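Local coordinates for protein inositol-3-phosphate synthase (Caenorhabditis elegans, PDB 1VKO) that is an inositol-3-phosphate synthase of the Rossmann-type myo-inositol-1-phosphate synthase family and binds NAD, at residues 321-326 with 481-487. Sequence-based numbering, arbitrary orientation.
With NAD (nicotinamide-adenine-dinucleotide), chain G; POP (pyrophosphate 2-), chain H.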
# COMPACT_ATOMS: atom_id res chain seq x y z
N GLY A 321 35.80 8.48 -4.60
CA GLY A 321 34.52 7.79 -4.79
C GLY A 321 33.29 8.63 -4.43
O GLY A 321 33.38 9.57 -3.65
N GLY A 322 32.14 8.29 -5.02
CA GLY A 322 30.86 9.00 -4.80
C GLY A 322 29.92 8.83 -5.98
O GLY A 322 30.27 8.17 -6.96
N ASP A 323 28.72 9.40 -5.92
CA ASP A 323 28.30 10.20 -4.80
C ASP A 323 27.00 9.62 -4.26
O ASP A 323 26.11 9.23 -5.05
CB ASP A 323 27.99 11.61 -5.29
CG ASP A 323 29.17 12.31 -5.87
OD1 ASP A 323 30.34 12.15 -5.37
OD2 ASP A 323 29.03 13.13 -6.79
N ASP A 324 26.89 9.60 -2.94
CA ASP A 324 25.60 9.50 -2.22
C ASP A 324 25.18 8.04 -2.01
O ASP A 324 24.87 7.33 -2.99
CB ASP A 324 24.52 10.31 -2.95
CG ASP A 324 23.33 10.68 -2.07
OD1 ASP A 324 23.44 10.67 -0.82
OD2 ASP A 324 22.24 11.04 -2.57
N PHE A 325 25.15 7.62 -0.73
CA PHE A 325 24.80 6.26 -0.37
C PHE A 325 23.56 5.86 -1.06
O PHE A 325 22.57 6.62 -1.13
CB PHE A 325 24.55 6.09 1.14
CG PHE A 325 25.70 6.50 2.03
CD1 PHE A 325 26.98 5.99 1.83
CD2 PHE A 325 25.49 7.38 3.09
CE1 PHE A 325 28.04 6.38 2.69
CE2 PHE A 325 26.56 7.75 3.94
CZ PHE A 325 27.81 7.25 3.71
N LYS A 326 23.60 4.65 -1.58
CA LYS A 326 22.43 4.07 -2.16
C LYS A 326 21.90 3.03 -1.21
O LYS A 326 22.24 1.83 -1.30
CB LYS A 326 22.79 3.47 -3.49
CG LYS A 326 21.63 2.98 -4.21
CD LYS A 326 22.06 1.80 -5.03
CE LYS A 326 22.58 2.21 -6.36
NZ LYS A 326 22.81 1.02 -7.22
N LEU A 481 27.80 0.21 -6.89
CA LEU A 481 26.67 -0.52 -6.29
C LEU A 481 26.27 0.07 -4.98
O LEU A 481 25.13 -0.11 -4.55
CB LEU A 481 26.94 -2.04 -6.16
CG LEU A 481 27.90 -2.62 -5.14
CD1 LEU A 481 27.67 -4.16 -4.98
CD2 LEU A 481 29.30 -2.31 -5.62
N LEU A 482 27.21 0.76 -4.34
CA LEU A 482 26.95 1.37 -3.06
C LEU A 482 26.45 2.81 -3.18
O LEU A 482 26.08 3.43 -2.17
CB LEU A 482 28.22 1.33 -2.17
CG LEU A 482 28.69 -0.01 -1.57
CD1 LEU A 482 27.56 -1.00 -1.46
CD2 LEU A 482 29.82 -0.62 -2.35
N LEU A 483 26.41 3.35 -4.40
CA LEU A 483 26.25 4.79 -4.58
C LEU A 483 25.16 5.13 -5.59
O LEU A 483 25.00 4.41 -6.57
CB LEU A 483 27.59 5.42 -4.98
CG LEU A 483 28.73 5.33 -3.95
CD1 LEU A 483 30.05 5.65 -4.63
CD2 LEU A 483 28.51 6.18 -2.67
N LYS A 484 24.46 6.24 -5.33
CA LYS A 484 23.28 6.64 -6.09
C LYS A 484 23.63 7.30 -7.37
O LYS A 484 22.96 7.08 -8.39
CB LYS A 484 22.47 7.67 -5.34
CG LYS A 484 21.42 7.11 -4.46
CD LYS A 484 20.41 8.21 -4.14
CE LYS A 484 19.74 7.89 -2.83
NZ LYS A 484 20.66 8.10 -1.66
N ALA A 485 24.68 8.13 -7.29
CA ALA A 485 25.10 9.04 -8.34
C ALA A 485 26.58 8.85 -8.58
O ALA A 485 27.42 9.70 -8.25
CB ALA A 485 24.79 10.47 -7.95
N PRO A 486 26.90 7.72 -9.20
CA PRO A 486 28.30 7.31 -9.28
C PRO A 486 29.12 8.26 -10.19
O PRO A 486 28.67 8.68 -11.28
CB PRO A 486 28.24 5.87 -9.79
CG PRO A 486 26.80 5.61 -10.21
CD PRO A 486 25.98 6.79 -9.88
N VAL A 487 30.26 8.66 -9.65
CA VAL A 487 31.26 9.40 -10.34
C VAL A 487 32.17 8.33 -10.99
O VAL A 487 32.51 7.30 -10.38
CB VAL A 487 32.03 10.28 -9.33
CG1 VAL A 487 33.16 11.10 -10.01
CG2 VAL A 487 31.06 11.22 -8.62
PA NAD G . 23.15 13.39 10.59
O1A NAD G . 22.66 14.75 10.77
O2A NAD G . 22.67 12.56 11.71
O5B NAD G . 24.73 13.47 10.47
C5B NAD G . 25.35 14.66 10.08
C4B NAD G . 26.43 14.96 11.10
O4B NAD G . 27.45 15.69 10.45
C3B NAD G . 25.94 15.82 12.23
O3B NAD G . 26.65 15.35 13.36
C2B NAD G . 26.46 17.20 11.95
O2B NAD G . 26.92 17.67 13.22
C1B NAD G . 27.67 16.92 11.08
N9A NAD G . 28.18 17.96 10.15
C8A NAD G . 27.50 18.87 9.39
N7A NAD G . 28.41 19.62 8.72
C5A NAD G . 29.66 19.23 9.02
C6A NAD G . 30.94 19.67 8.65
N6A NAD G . 31.15 20.73 7.86
N1A NAD G . 32.03 19.05 9.19
C2A NAD G . 31.89 18.03 10.09
N3A NAD G . 30.64 17.64 10.46
C4A NAD G . 29.53 18.21 9.94
O3 NAD G . 22.70 12.77 9.16
PN NAD G . 23.00 11.24 8.83
O1N NAD G . 24.16 10.83 9.66
O2N NAD G . 21.74 10.51 8.94
O5D NAD G . 23.59 11.23 7.31
C5D NAD G . 24.60 12.13 6.92
C4D NAD G . 24.68 12.36 5.39
O4D NAD G . 24.64 11.14 4.71
C3D NAD G . 23.54 13.22 4.83
O3D NAD G . 24.07 14.09 3.87
C2D NAD G . 22.72 12.23 4.05
O2D NAD G . 22.05 12.76 2.91
C1D NAD G . 23.78 11.26 3.59
N1N NAD G . 23.06 10.06 3.19
C2N NAD G . 22.34 9.36 4.10
C3N NAD G . 21.65 8.24 3.69
C7N NAD G . 21.20 7.32 4.76
O7N NAD G . 21.45 7.77 6.08
N7N NAD G . 20.64 6.15 4.45
C4N NAD G . 21.70 7.81 2.35
C5N NAD G . 22.42 8.54 1.44
C6N NAD G . 23.11 9.69 1.87
P1 POP H . 17.60 5.92 -0.67
O1 POP H . 18.34 4.68 -1.15
O2 POP H . 16.58 5.54 0.37
O3 POP H . 16.88 6.56 -1.85
O POP H . 18.66 6.95 0.02
P2 POP H . 18.33 8.40 0.69
O4 POP H . 18.27 8.22 2.20
O5 POP H . 19.42 9.38 0.28
O6 POP H . 16.99 9.03 0.29
O HOH W 1 27.39 12.29 -8.57
O HOH W 2 23.99 -0.14 -2.13
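Lys484 carries its ammonium group past Asp324 and Phe325 into the ligand pocket. Its chain runs extended through chi2 and chi3 and bends only at the last torsion (chi4 72°), which brings Lys484 NZ to the pyrophosphate, where it bonds to O (2.9 Å) and O5 (2.6 Å). Phe325 O also accepts a bond from Lys484 NZ, though at 2.5 Å it is so short that its exact length is doubtful. The salt bridge from Lys484 NZ to Asp324 OD2 is long and weak at 3.5 Å; the carboxylate of Asp324 has further partners in Lys373, through OD1, and Ser376, through OD2. Phe325 turns its side chain away from 481-487, with CB against the nicotinamide at 3.3 Å from NAD C5N.

Behind this polar end the two backbones run antiparallel, with a single beta bridge pairing Phe325 with Leu483. Lys484 N donates to Asp324 O (2.6 Å) and Asp323 N to Ala485 O (2.7 Å), with Ala485 N returning a bond to Asp323 O. A cis peptide bond joins Gly322 to Asp323, and Gly322 O accepts the amide of Val487. Side chains pack around these backbone bonds. Leu483 CD1 lies 3.4 Å from Gly322 N, and CG2 of Val487 leans on the carboxylate of Asp323. Lys326 crosses the aliphatic part of Lys484 and bends at chi2 and chi3 (-88°), which lays CE beside Leu483 O while NZ bonds to Gln501 and Ser334.

The contact thus ties the loop leaving edge strand 320-321 of the parallel Rossmann-type sheet to the loop preceding helix 498-513. Helix 440-458 packs on Phe325 and Leu482, helix 498-513 on Lys326 and Leu481, and helix 367-378 on Lys484 and Ala485.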